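Local coordinates for hypothetical membrane protein (Corynebacterium glutamicum, PDB 6JS9) that binds heme in its N-terminal HtaA domain and probably hands it on as part of the corynebacterial heme uptake machinery, at residues V108-K113 / D118-Y123; R22-T27 / L75-E80; T50-G55 / M89-M94. All coordinates share one frame; numbering follows the deposited sequence.

Interaction 1. Residues V108-K113 / D118-Y123; sequences VAREFK and DDIGEY. With HEM (protoporphyrin IX containing Fe), chain C.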
loop_
_atom_site.group_PDB
_atom_site.type_symbol
_atom_site.label_atom_id
_atom_site.label_comp_id
_atom_site.label_asym_id
_atom_site.label_seq_id
_atom_site.Cartn_x
_atom_site.Cartn_y
_atom_site.Cartn_z
ATOM N N VAL A 108 6.243 -9.557 -1.018
ATOM C CA VAL A 108 7.017 -10.743 -0.690
ATOM C C VAL A 108 6.522 -11.191 0.679
ATOM O O VAL A 108 6.742 -10.496 1.680
ATOM C CB VAL A 108 8.524 -10.466 -0.675
ATOM C CG1 VAL A 108 9.281 -11.698 -0.227
ATOM C CG2 VAL A 108 8.982 -10.000 -2.067
ATOM N N ALA A 109 5.828 -12.325 0.725
ATOM C CA ALA A 109 5.038 -12.651 1.900
ATOM C C ALA A 109 4.995 -14.152 2.116
ATOM O O ALA A 109 4.778 -14.916 1.169
ATOM C CB ALA A 109 3.607 -12.111 1.767
ATOM N N ARG A 110 5.182 -14.569 3.369
ATOM C CA ARG A 110 4.939 -15.964 3.707
ATOM C C ARG A 110 3.472 -16.300 3.479
ATOM O O ARG A 110 2.581 -15.522 3.835
ATOM C CB ARG A 110 5.332 -16.253 5.153
ATOM C CG ARG A 110 6.832 -16.271 5.378
ATOM C CD ARG A 110 7.178 -16.818 6.736
ATOM N NE ARG A 110 8.568 -16.539 7.074
ATOM C CZ ARG A 110 9.584 -17.329 6.741
ATOM N NH1 ARG A 110 10.825 -17.006 7.089
ATOM N NH2 ARG A 110 9.357 -18.446 6.060
ATOM N N GLU A 111 3.232 -17.446 2.846
ATOM C CA GLU A 111 1.885 -17.991 2.745
ATOM C C GLU A 111 1.315 -18.264 4.133
ATOM O O GLU A 111 2.023 -18.732 5.032
ATOM C CB GLU A 111 1.920 -19.286 1.928
ATOM C CG GLU A 111 0.561 -19.879 1.628
ATOM C CD GLU A 111 0.655 -21.219 0.909
ATOM O OE1 GLU A 111 1.748 -21.832 0.921
ATOM O OE2 GLU A 111 -0.369 -21.655 0.335
ATOM N N PHE A 112 0.026 -17.975 4.309
ATOM C CA PHE A 112 -0.656 -18.300 5.557
ATOM C C PHE A 112 -1.011 -19.781 5.561
ATOM O O PHE A 112 -1.684 -20.261 4.645
ATOM C CB PHE A 112 -1.914 -17.455 5.715
ATOM C CG PHE A 112 -2.791 -17.910 6.836
ATOM C CD1 PHE A 112 -2.412 -17.706 8.151
ATOM C CD2 PHE A 112 -3.979 -18.564 6.581
ATOM C CE1 PHE A 112 -3.207 -18.140 9.188
ATOM C CE2 PHE A 112 -4.781 -19.000 7.618
ATOM C CZ PHE A 112 -4.397 -18.780 8.923
ATOM N N LYS A 113 -0.561 -20.514 6.578
ATOM C CA LYS A 113 -0.747 -21.962 6.604
ATOM C C LYS A 113 -1.796 -22.427 7.601
ATOM O O LYS A 113 -2.100 -23.620 7.629
ATOM C CB LYS A 113 0.577 -22.672 6.922
ATOM C CG LYS A 113 1.693 -22.376 5.939
ATOM C CD LYS A 113 1.327 -22.818 4.528
ATOM C CE LYS A 113 1.325 -24.339 4.380
ATOM N NZ LYS A 113 2.678 -24.946 4.604
ATOM N N ASP A 118 2.807 -24.618 14.453
ATOM C CA ASP A 118 3.385 -25.892 14.035
ATOM C C ASP A 118 3.792 -25.894 12.575
ATOM O O ASP A 118 4.228 -26.933 12.068
ATOM C CB ASP A 118 2.393 -27.036 14.267
ATOM C CG ASP A 118 2.193 -27.346 15.732
ATOM O OD1 ASP A 118 3.204 -27.401 16.467
ATOM O OD2 ASP A 118 1.026 -27.531 16.147
ATOM N N ASP A 119 3.650 -24.766 11.890
ATOM C CA ASP A 119 3.832 -24.732 10.450
ATOM C C ASP A 119 4.068 -23.290 10.022
ATOM O O ASP A 119 3.590 -22.347 10.658
ATOM C CB ASP A 119 2.621 -25.328 9.727
ATOM C CG ASP A 119 2.927 -25.703 8.293
ATOM O OD1 ASP A 119 4.125 -25.763 7.933
ATOM O OD2 ASP A 119 1.964 -25.936 7.525
ATOM N N ILE A 120 4.824 -23.135 8.947
ATOM C CA ILE A 120 5.243 -21.828 8.467
ATOM C C ILE A 120 5.234 -21.868 6.945
ATOM O O ILE A 120 5.534 -22.902 6.338
ATOM C CB ILE A 120 6.629 -21.442 9.032
ATOM C CG1 ILE A 120 6.932 -19.965 8.769
ATOM C CG2 ILE A 120 7.717 -22.329 8.450
ATOM C CD1 ILE A 120 8.150 -19.468 9.493
ATOM N N GLY A 121 4.847 -20.755 6.328
ATOM C CA GLY A 121 4.812 -20.671 4.885
ATOM C C GLY A 121 6.140 -20.238 4.291
ATOM O O GLY A 121 6.922 -19.519 4.914
ATOM N N GLU A 122 6.387 -20.697 3.068
ATOM C CA GLU A 122 7.495 -20.184 2.282
ATOM C C GLU A 122 7.122 -18.817 1.713
ATOM O O GLU A 122 5.943 -18.461 1.608
ATOM C CB GLU A 122 7.853 -21.149 1.147
ATOM C CG GLU A 122 7.827 -22.632 1.533
ATOM C CD GLU A 122 9.197 -23.307 1.450
ATOM O OE1 GLU A 122 10.215 -22.640 1.739
ATOM O OE2 GLU A 122 9.254 -24.509 1.094
ATOM N N TYR A 123 8.141 -18.043 1.347
ATOM C CA TYR A 123 7.897 -16.734 0.757
ATOM C C TYR A 123 7.243 -16.885 -0.615
ATOM O O TYR A 123 7.669 -17.705 -1.436
ATOM C CB TYR A 123 9.203 -15.949 0.646
ATOM C CG TYR A 123 9.769 -15.530 1.982
ATOM C CD1 TYR A 123 9.216 -14.468 2.685
ATOM C CD2 TYR A 123 10.854 -16.185 2.538
ATOM C CE1 TYR A 123 9.721 -14.075 3.900
ATOM C CE2 TYR A 123 11.366 -15.797 3.762
ATOM C CZ TYR A 123 10.792 -14.746 4.441
ATOM O OH TYR A 123 11.291 -14.351 5.662
HETATM C CHA HEM C . -6.030 -11.738 12.537
HETATM C CHB HEM C . -3.037 -12.179 8.735
HETATM C CHC HEM C . -0.727 -15.912 10.839
HETATM C CHD HEM C . -4.005 -15.760 14.421
HETATM C C1A HEM C . -5.405 -11.506 11.326
HETATM C C2A HEM C . -5.698 -10.434 10.396
HETATM C C3A HEM C . -4.879 -10.538 9.345
HETATM C C4A HEM C . -4.024 -11.695 9.573
HETATM C CMA HEM C . -4.871 -9.585 8.117
HETATM C CAA HEM C . -6.771 -9.360 10.625
HETATM C CBA HEM C . -6.271 -8.369 11.676
HETATM C CGA HEM C . -7.276 -7.258 11.796
HETATM O O1A HEM C . -7.194 -6.284 10.995
HETATM O O2A HEM C . -8.158 -7.368 12.691
HETATM C C1B HEM C . -2.169 -13.226 8.970
HETATM C C2B HEM C . -1.148 -13.684 8.037
HETATM C C3B HEM C . -0.498 -14.720 8.611
HETATM C C4B HEM C . -1.091 -14.939 9.929
HETATM C CMB HEM C . -0.920 -13.022 6.647
HETATM C CAB HEM C . 0.685 -15.594 8.098
HETATM C CBB HEM C . 1.292 -15.445 6.913
HETATM C C1C HEM C . -1.418 -16.225 11.998
HETATM C C2C HEM C . -1.083 -17.269 12.944
HETATM C C3C HEM C . -1.990 -17.229 13.939
HETATM C C4C HEM C . -2.919 -16.145 13.656
HETATM C CMC HEM C . 0.120 -18.213 12.746
HETATM C CAC HEM C . -2.100 -18.127 15.200
HETATM C CBC HEM C . -1.282 -19.144 15.462
HETATM C C1D HEM C . -4.828 -14.657 14.248
HETATM C C2D HEM C . -5.889 -14.210 15.145
HETATM C C3D HEM C . -6.447 -13.101 14.620
HETATM C C4D HEM C . -5.765 -12.804 13.378
HETATM C CMD HEM C . -6.299 -14.886 16.477
HETATM C CAD HEM C . -7.594 -12.240 15.207
HETATM C CBD HEM C . -6.900 -11.211 16.108
HETATM C CGD HEM C . -7.874 -10.253 16.754
HETATM O O1D HEM C . -7.476 -9.629 17.766
HETATM O O2D HEM C . -9.036 -10.106 16.283
HETATM N NA HEM C . -4.375 -12.244 10.788
HETATM N NB HEM C . -2.102 -14.022 10.105
HETATM N NC HEM C . -2.524 -15.555 12.478
HETATM N ND HEM C . -4.791 -13.761 13.189
HETATM FE FE HEM C . -3.254 -13.699 11.789
HETATM O O HOH W 1 3.494 -18.727 7.372
#

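Interaction 2. Residues R22-T27 / L75-E80; sequences RNYIQT and LGHQAE. With HEM (protoporphyrin IX containing Fe), chain C.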
loop_
_atom_site.group_PDB
_atom_site.type_symbol
_atom_site.label_atom_id
_atom_site.label_comp_id
_atom_site.label_asym_id
_atom_site.label_seq_id
_atom_site.Cartn_x
_atom_site.Cartn_y
_atom_site.Cartn_z
ATOM N N ARG A 22 -2.240 -2.737 11.624
ATOM C CA ARG A 22 -1.093 -2.195 12.352
ATOM C C ARG A 22 -1.210 -2.482 13.843
ATOM O O ARG A 22 -0.207 -2.785 14.502
ATOM C CB ARG A 22 -0.950 -0.683 12.114
ATOM C CG ARG A 22 -0.793 -0.286 10.643
ATOM C CD ARG A 22 -0.219 1.127 10.466
ATOM N NE ARG A 22 -0.947 2.155 11.206
ATOM C CZ ARG A 22 -2.118 2.660 10.832
ATOM N NH1 ARG A 22 -2.708 2.225 9.728
ATOM N NH2 ARG A 22 -2.703 3.589 11.569
ATOM N N ASN A 23 -2.428 -2.374 14.391
ATOM C CA ASN A 23 -2.645 -2.662 15.802
ATOM C C ASN A 23 -2.474 -4.147 16.078
ATOM O O ASN A 23 -1.842 -4.535 17.067
ATOM C CB ASN A 23 -4.043 -2.214 16.228
ATOM C CG ASN A 23 -4.171 -0.706 16.380
ATOM O OD1 ASN A 23 -3.179 0.019 16.488
ATOM N ND2 ASN A 23 -5.407 -0.232 16.416
ATOM N N TYR A 24 -3.054 -4.985 15.217
ATOM C CA TYR A 24 -2.870 -6.426 15.302
ATOM C C TYR A 24 -1.386 -6.783 15.391
ATOM O O TYR A 24 -0.975 -7.553 16.270
ATOM C CB TYR A 24 -3.548 -7.080 14.093
ATOM C CG TYR A 24 -3.102 -8.489 13.813
ATOM C CD1 TYR A 24 -3.450 -9.539 14.665
ATOM C CD2 TYR A 24 -2.338 -8.774 12.694
ATOM C CE1 TYR A 24 -3.036 -10.823 14.401
ATOM C CE2 TYR A 24 -1.927 -10.055 12.415
ATOM C CZ TYR A 24 -2.274 -11.080 13.278
ATOM O OH TYR A 24 -1.849 -12.360 13.009
ATOM N N ILE A 25 -0.561 -6.168 14.530
ATOM C CA ILE A 25 0.877 -6.444 14.486
ATOM C C ILE A 25 1.573 -5.919 15.737
ATOM O O ILE A 25 2.407 -6.608 16.339
ATOM C CB ILE A 25 1.504 -5.831 13.214
ATOM C CG1 ILE A 25 1.124 -6.618 11.952
ATOM C CG2 ILE A 25 3.047 -5.659 13.364
ATOM C CD1 ILE A 25 1.439 -8.097 12.010
ATOM N N GLN A 26 1.260 -4.683 16.142
ATOM C CA GLN A 26 2.086 -3.997 17.132
ATOM C C GLN A 26 1.632 -4.248 18.566
ATOM O O GLN A 26 2.475 -4.388 19.458
ATOM C CB GLN A 26 2.117 -2.490 16.840
ATOM C CG GLN A 26 2.854 -2.166 15.537
ATOM C CD GLN A 26 2.879 -0.679 15.194
ATOM O OE1 GLN A 26 1.835 -0.018 15.143
ATOM N NE2 GLN A 26 4.078 -0.149 14.957
ATOM N N THR A 27 0.326 -4.318 18.816
ATOM C CA THR A 27 -0.178 -4.525 20.166
ATOM C C THR A 27 -1.054 -5.763 20.325
ATOM O O THR A 27 -1.372 -6.124 21.463
ATOM C CB THR A 27 -0.977 -3.297 20.643
ATOM O OG1 THR A 27 -2.092 -3.076 19.766
ATOM C CG2 THR A 27 -0.103 -2.056 20.677
ATOM N N LEU A 75 6.132 -7.891 10.436
ATOM C CA LEU A 75 6.581 -9.110 11.093
ATOM C C LEU A 75 5.579 -9.468 12.175
ATOM O O LEU A 75 5.120 -8.590 12.910
ATOM C CB LEU A 75 7.967 -8.943 11.732
ATOM C CG LEU A 75 9.194 -8.853 10.830
ATOM C CD1 LEU A 75 10.440 -8.533 11.644
ATOM C CD2 LEU A 75 9.389 -10.143 10.016
ATOM N N GLY A 76 5.242 -10.752 12.275
ATOM C CA GLY A 76 4.403 -11.209 13.366
ATOM C C GLY A 76 4.598 -12.683 13.641
ATOM O O GLY A 76 5.121 -13.429 12.805
ATOM N N HIS A 77 4.184 -13.097 14.841
ATOM C CA HIS A 77 4.098 -14.513 15.206
ATOM C C HIS A 77 5.478 -15.181 15.182
ATOM O O HIS A 77 5.771 -16.071 14.383
ATOM C CB HIS A 77 3.111 -15.239 14.282
ATOM C CG HIS A 77 1.692 -14.808 14.472
ATOM N ND1 HIS A 77 1.024 -14.966 15.667
ATOM C CD2 HIS A 77 0.816 -14.225 13.624
ATOM C CE1 HIS A 77 -0.201 -14.485 15.546
ATOM N NE2 HIS A 77 -0.352 -14.032 14.317
ATOM N N GLN A 78 6.318 -14.737 16.110
ATOM C CA GLN A 78 7.650 -15.303 16.206
ATOM C C GLN A 78 7.563 -16.724 16.739
ATOM O O GLN A 78 7.126 -16.945 17.872
ATOM C CB GLN A 78 8.537 -14.452 17.101
ATOM C CG GLN A 78 9.949 -14.994 17.157
ATOM C CD GLN A 78 10.915 -14.027 17.773
ATOM O OE1 GLN A 78 10.562 -13.263 18.674
ATOM N NE2 GLN A 78 12.151 -14.042 17.286
ATOM N N ALA A 79 7.963 -17.688 15.917
ATOM C CA ALA A 79 7.984 -19.093 16.304
ATOM C C ALA A 79 9.404 -19.606 16.130
ATOM O O ALA A 79 9.933 -19.610 15.012
ATOM C CB ALA A 79 6.996 -19.911 15.471
ATOM N N GLU A 80 10.021 -20.023 17.235
ATOM C CA GLU A 80 11.436 -20.409 17.265
ATOM C C GLU A 80 12.240 -19.202 16.800
ATOM O O GLU A 80 12.173 -18.151 17.463
ATOM C CB GLU A 80 11.631 -21.702 16.463
ATOM C CG GLU A 80 10.917 -22.915 17.069
ATOM C CD GLU A 80 11.278 -24.228 16.388
ATOM O OE1 GLU A 80 10.596 -24.613 15.410
ATOM O OE2 GLU A 80 12.252 -24.875 16.835
HETATM C CHA HEM C . -6.030 -11.738 12.537
HETATM C CHB HEM C . -3.037 -12.179 8.735
HETATM C CHC HEM C . -0.727 -15.912 10.839
HETATM C CHD HEM C . -4.005 -15.760 14.421
HETATM C C1A HEM C . -5.405 -11.506 11.326
HETATM C C2A HEM C . -5.698 -10.434 10.396
HETATM C C3A HEM C . -4.879 -10.538 9.345
HETATM C C4A HEM C . -4.024 -11.695 9.573
HETATM C CMA HEM C . -4.871 -9.585 8.117
HETATM C CAA HEM C . -6.771 -9.360 10.625
HETATM C CBA HEM C . -6.271 -8.369 11.676
HETATM C CGA HEM C . -7.276 -7.258 11.796
HETATM O O1A HEM C . -7.194 -6.284 10.995
HETATM O O2A HEM C . -8.158 -7.368 12.691
HETATM C C1B HEM C . -2.169 -13.226 8.970
HETATM C C2B HEM C . -1.148 -13.684 8.037
HETATM C C3B HEM C . -0.498 -14.720 8.611
HETATM C C4B HEM C . -1.091 -14.939 9.929
HETATM C CMB HEM C . -0.920 -13.022 6.647
HETATM C CAB HEM C . 0.685 -15.594 8.098
HETATM C CBB HEM C . 1.292 -15.445 6.913
HETATM C C1C HEM C . -1.418 -16.225 11.998
HETATM C C2C HEM C . -1.083 -17.269 12.944
HETATM C C3C HEM C . -1.990 -17.229 13.939
HETATM C C4C HEM C . -2.919 -16.145 13.656
HETATM C CMC HEM C . 0.120 -18.213 12.746
HETATM C CAC HEM C . -2.100 -18.127 15.200
HETATM C CBC HEM C . -1.282 -19.144 15.462
HETATM C C1D HEM C . -4.828 -14.657 14.248
HETATM C C2D HEM C . -5.889 -14.210 15.145
HETATM C C3D HEM C . -6.447 -13.101 14.620
HETATM C C4D HEM C . -5.765 -12.804 13.378
HETATM C CMD HEM C . -6.299 -14.886 16.477
HETATM C CAD HEM C . -7.594 -12.240 15.207
HETATM C CBD HEM C . -6.900 -11.211 16.108
HETATM C CGD HEM C . -7.874 -10.253 16.754
HETATM O O1D HEM C . -7.476 -9.629 17.766
HETATM O O2D HEM C . -9.036 -10.106 16.283
HETATM N NA HEM C . -4.375 -12.244 10.788
HETATM N NB HEM C . -2.102 -14.022 10.105
HETATM N NC HEM C . -2.524 -15.555 12.478
HETATM N ND HEM C . -4.791 -13.761 13.189
HETATM FE FE HEM C . -3.254 -13.699 11.789
#

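Interaction 3. Residues T50-G55 / M89-M94; sequences TPRTNG and MSDIKM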
loop_
_atom_site.group_PDB
_atom_site.type_symbol
_atom_site.label_atom_id
_atom_site.label_comp_id
_atom_site.label_asym_id
_atom_site.label_seq_id
_atom_site.Cartn_x
_atom_site.Cartn_y
_atom_site.Cartn_z
ATOM N N THR A 50 6.883 9.220 -0.947
ATOM C CA THR A 50 7.147 10.323 -1.863
ATOM C C THR A 50 7.168 9.836 -3.313
ATOM O O THR A 50 7.555 8.696 -3.578
ATOM C CB THR A 50 8.483 10.982 -1.530
ATOM O OG1 THR A 50 9.541 10.036 -1.728
ATOM C CG2 THR A 50 8.490 11.460 -0.095
ATOM N N PRO A 51 6.765 10.684 -4.273
ATOM C CA PRO A 51 6.803 10.274 -5.688
ATOM C C PRO A 51 8.234 10.093 -6.179
ATOM O O PRO A 51 9.128 10.879 -5.856
ATOM C CB PRO A 51 6.118 11.434 -6.428
ATOM C CG PRO A 51 5.590 12.358 -5.365
ATOM C CD PRO A 51 6.341 12.087 -4.108
ATOM N N ARG A 52 8.445 9.059 -6.985
ATOM C CA ARG A 52 9.779 8.761 -7.495
ATOM C C ARG A 52 10.117 9.629 -8.708
ATOM O O ARG A 52 9.292 9.809 -9.605
ATOM C CB ARG A 52 9.861 7.283 -7.869
ATOM C CG ARG A 52 11.186 6.641 -7.578
ATOM C CD ARG A 52 11.131 5.181 -7.938
ATOM N NE ARG A 52 10.998 4.315 -6.771
ATOM C CZ ARG A 52 10.586 3.054 -6.846
ATOM N NH1 ARG A 52 10.257 2.550 -8.027
ATOM N NH2 ARG A 52 10.491 2.301 -5.754
ATOM N N THR A 53 11.341 10.161 -8.738
ATOM C CA THR A 53 11.796 10.862 -9.936
ATOM C C THR A 53 11.666 9.935 -11.133
ATOM O O THR A 53 11.921 8.731 -11.027
ATOM C CB THR A 53 13.245 11.316 -9.800
ATOM O OG1 THR A 53 13.383 12.153 -8.653
ATOM C CG2 THR A 53 13.681 12.092 -11.047
ATOM N N ASN A 54 11.257 10.506 -12.267
ATOM C CA ASN A 54 10.819 9.805 -13.472
ATOM C C ASN A 54 9.678 8.834 -13.214
ATOM O O ASN A 54 9.376 8.013 -14.079
ATOM C CB ASN A 54 11.956 9.040 -14.157
ATOM C CG ASN A 54 12.972 9.940 -14.797
ATOM O OD1 ASN A 54 12.705 11.118 -15.068
ATOM N ND2 ASN A 54 14.157 9.389 -15.061
ATOM N N GLY A 55 9.048 8.879 -12.046
ATOM C CA GLY A 55 8.049 7.881 -11.725
ATOM C C GLY A 55 6.652 8.162 -12.237
ATOM O O GLY A 55 5.726 7.427 -11.886
ATOM N N MET A 89 5.960 -5.108 1.651
ATOM C CA MET A 89 5.242 -4.394 0.611
ATOM C C MET A 89 6.162 -3.329 0.041
ATOM O O MET A 89 6.698 -2.514 0.800
ATOM C CB MET A 89 3.988 -3.769 1.208
ATOM C CG MET A 89 3.197 -2.911 0.289
ATOM S SD MET A 89 1.779 -2.290 1.199
ATOM C CE MET A 89 1.131 -3.828 1.846
ATOM N N SER A 90 6.363 -3.345 -1.281
ATOM C CA SER A 90 7.241 -2.376 -1.943
ATOM C C SER A 90 6.701 -2.040 -3.332
ATOM O O SER A 90 5.667 -2.561 -3.762
ATOM C CB SER A 90 8.671 -2.905 -2.056
ATOM O OG SER A 90 8.728 -3.994 -2.959
ATOM N N ASP A 91 7.431 -1.167 -4.035
ATOM C CA ASP A 91 7.080 -0.709 -5.382
ATOM C C ASP A 91 5.621 -0.263 -5.438
ATOM O O ASP A 91 4.822 -0.728 -6.253
ATOM C CB ASP A 91 7.379 -1.788 -6.422
ATOM C CG ASP A 91 8.859 -2.103 -6.524
ATOM O OD1 ASP A 91 9.647 -1.218 -6.949
ATOM O OD2 ASP A 91 9.233 -3.238 -6.150
ATOM N N ILE A 92 5.275 0.630 -4.519
ATOM C CA ILE A 92 3.920 1.155 -4.427
ATOM C C ILE A 92 3.672 2.093 -5.603
ATOM O O ILE A 92 4.509 2.950 -5.920
ATOM C CB ILE A 92 3.735 1.857 -3.070
ATOM C CG1 ILE A 92 3.806 0.814 -1.942
ATOM C CG2 ILE A 92 2.443 2.670 -3.025
ATOM C CD1 ILE A 92 4.780 1.162 -0.848
ATOM N N LYS A 93 2.531 1.907 -6.274
ATOM C CA LYS A 93 2.108 2.715 -7.410
ATOM C C LYS A 93 0.653 3.109 -7.229
ATOM O O LYS A 93 -0.146 2.356 -6.679
ATOM C CB LYS A 93 2.244 1.954 -8.741
ATOM C CG LYS A 93 3.623 1.419 -8.998
ATOM C CD LYS A 93 3.647 0.472 -10.172
ATOM C CE LYS A 93 4.958 -0.302 -10.149
ATOM N NZ LYS A 93 5.217 -1.067 -11.404
ATOM N N MET A 94 0.299 4.284 -7.716
ATOM C CA MET A 94 -1.098 4.687 -7.769
ATOM C C MET A 94 -1.469 4.916 -9.227
ATOM O O MET A 94 -0.819 5.709 -9.918
ATOM C CB MET A 94 -1.341 5.936 -6.925
ATOM C CG MET A 94 -2.766 6.076 -6.482
ATOM S SD MET A 94 -2.894 7.163 -5.058
ATOM C CE MET A 94 -4.674 7.268 -4.932
#

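Interaction 1. Residues V108-K113 / D118-Y123
Arg110 and Tyr123 face each other as an antiparallel non-hydrogen-bonded pair where strand 100-110 runs out and the returning chain enters strand 123-127, the base of the long loop that joins these two antiparallel strands, beside the heme. Arg110 CB starts against the carbonyl oxygen of Gly121. CG, placed beside the backbone N by chi1 of -72°, lies over a face of the Tyr123 ring, a CH-pi contact 4.2 Å from CG to the ring centroid. CD passes Gly121 O and meets Ile120 CG1 at 3.8 Å, and NE runs between Ile120 CD1 and the tyrosine hydroxyl. At the tip the guanidinium is sandwiched, with Tyr123 CZ over one face in an off-centre cation-pi contact and Ile120 CD1 over the other. In its plane NH2 gives a hydrogen bond to Gly121 O, 2.9 Å and 162° at the hydrogen, which fixes the group's rotation. NH1 passes close to Tyr123 OH at a poor angle; that hydroxyl is hydrogen-bonded to Asp86 instead. Further along, Glu111 N bonds Glu122 O at 3.1 Å, and a water bridges Glu111 O and Gly121 N. Lys113 curls its chain back so that NZ makes a salt bridge of 3.2 Å to Asp119 OD2. Segment 108-113 also reaches the cofactor: Phe112 CD1 sits 3.5 Å from HEM C4B, and Arg110 O approaches the vinyl carbon HEM CBB at 3.3 Å.

Interaction 2. Residues R22-T27 / L75-E80
Tyr24 and His77 form a tyrosine-histidine pair over the heme iron, the ligand coming from helix 19-26 and its partner from the end of strand 63-79. HasA-type hemophores likewise set a histidine beside an iron-bound tyrosine. The tight part is here. Tyr24 OH coordinates the iron at 2.3 Å, and His77 NE2 donates to the same oxygen at 2.6 Å, with 146° at the hydrogen and the oxygen close to the imidazole plane. Two bonds thus grip one buried oxygen, which is consistent with a phenolate-like ligand. With CG anti to the backbone N (chi1 162°), the phenol ring reaches from the helix across the porphyrin and lays a face over HEM C1A. The imidazole covers pyrrole C on the same side of the heme, and its other nitrogen, ND1, is held by Tyr117. Ser20 and Tyr167 hydrogen-bond the heme elsewhere. Away from the iron the helix and strand barely touch: Gly76 brings no side chain, and the closest pair of CA atoms, Ile25 CA and Gly76 CA, is 6.0 Å apart. Beyond, Gln26 and Gln78 are exposed to solvent. What remains on this looser side is Ile25 CG2 resting 3.6 Å from Leu75 O.

Interaction 3. Residues T50-G55 / M89-M94
Asp91 OD1 is approached by both terminal nitrogens of Arg52, NH2 at 3.8 Å and NH1 at 4.0 Å, in a long salt bridge across the antiparallel sheet. Strands 48-58 and 82-97 each pair with strand 63-79, so the two side chains reach over that intervening strand from either side, and they bury just 62 Å² between the segments. The oxygen sits at the edge of the guanidinium, near its plane, while the carboxylate stands almost upright to it, the planes 84° apart. This is therefore no paired, two-oxygen bridge: a single oxygen faces the two nitrogens, too far away for a hydrogen bond. The arginine's firmer hold is the hydrogen bond from NE to Asn69 on the strand between; the ion pair of NH1 with Glu67 is long and weak. A bend at chi3 (-103°) turns the tip toward Asp91. On the other side, Asp91 marks a corner where strand 82-97 changes direction, with phi and psi in the left-handed region. Its second oxygen, OD2, takes a weak bond from Ser90 OG at 3.3 Å and lies close to Asp106 OD2; two like charges so near would probably raise the proton affinity of one of them. Arg52 also opens a type II beta turn that ends at Gly55, with Asn54 in the left-handed region, closed by a short bond, 2.6 Å from Gly55 N to Arg52 O.

How the interactions relate
Interactions 1 and 2 serve the same heme from opposite faces: the iron-binding tyrosine and its histidine lie on one, the phenylalanine of 108-113 on the other. Their centres are about 14 Å apart and their nearest atoms about 6 Å, and the side chain of Arg110 is about 11 Å from that of Tyr24. Interaction 3 lies farther down the sheet, its centre about 26 Å from that of interaction 2 and 27 Å from that of interaction 1, away from the pocket. The strands connect all three. Strand 63-79 brings His77 to the heme and pairs with both strands of interaction 3, while strand 82-97 runs beside strand 100-110, which leads into interaction 1.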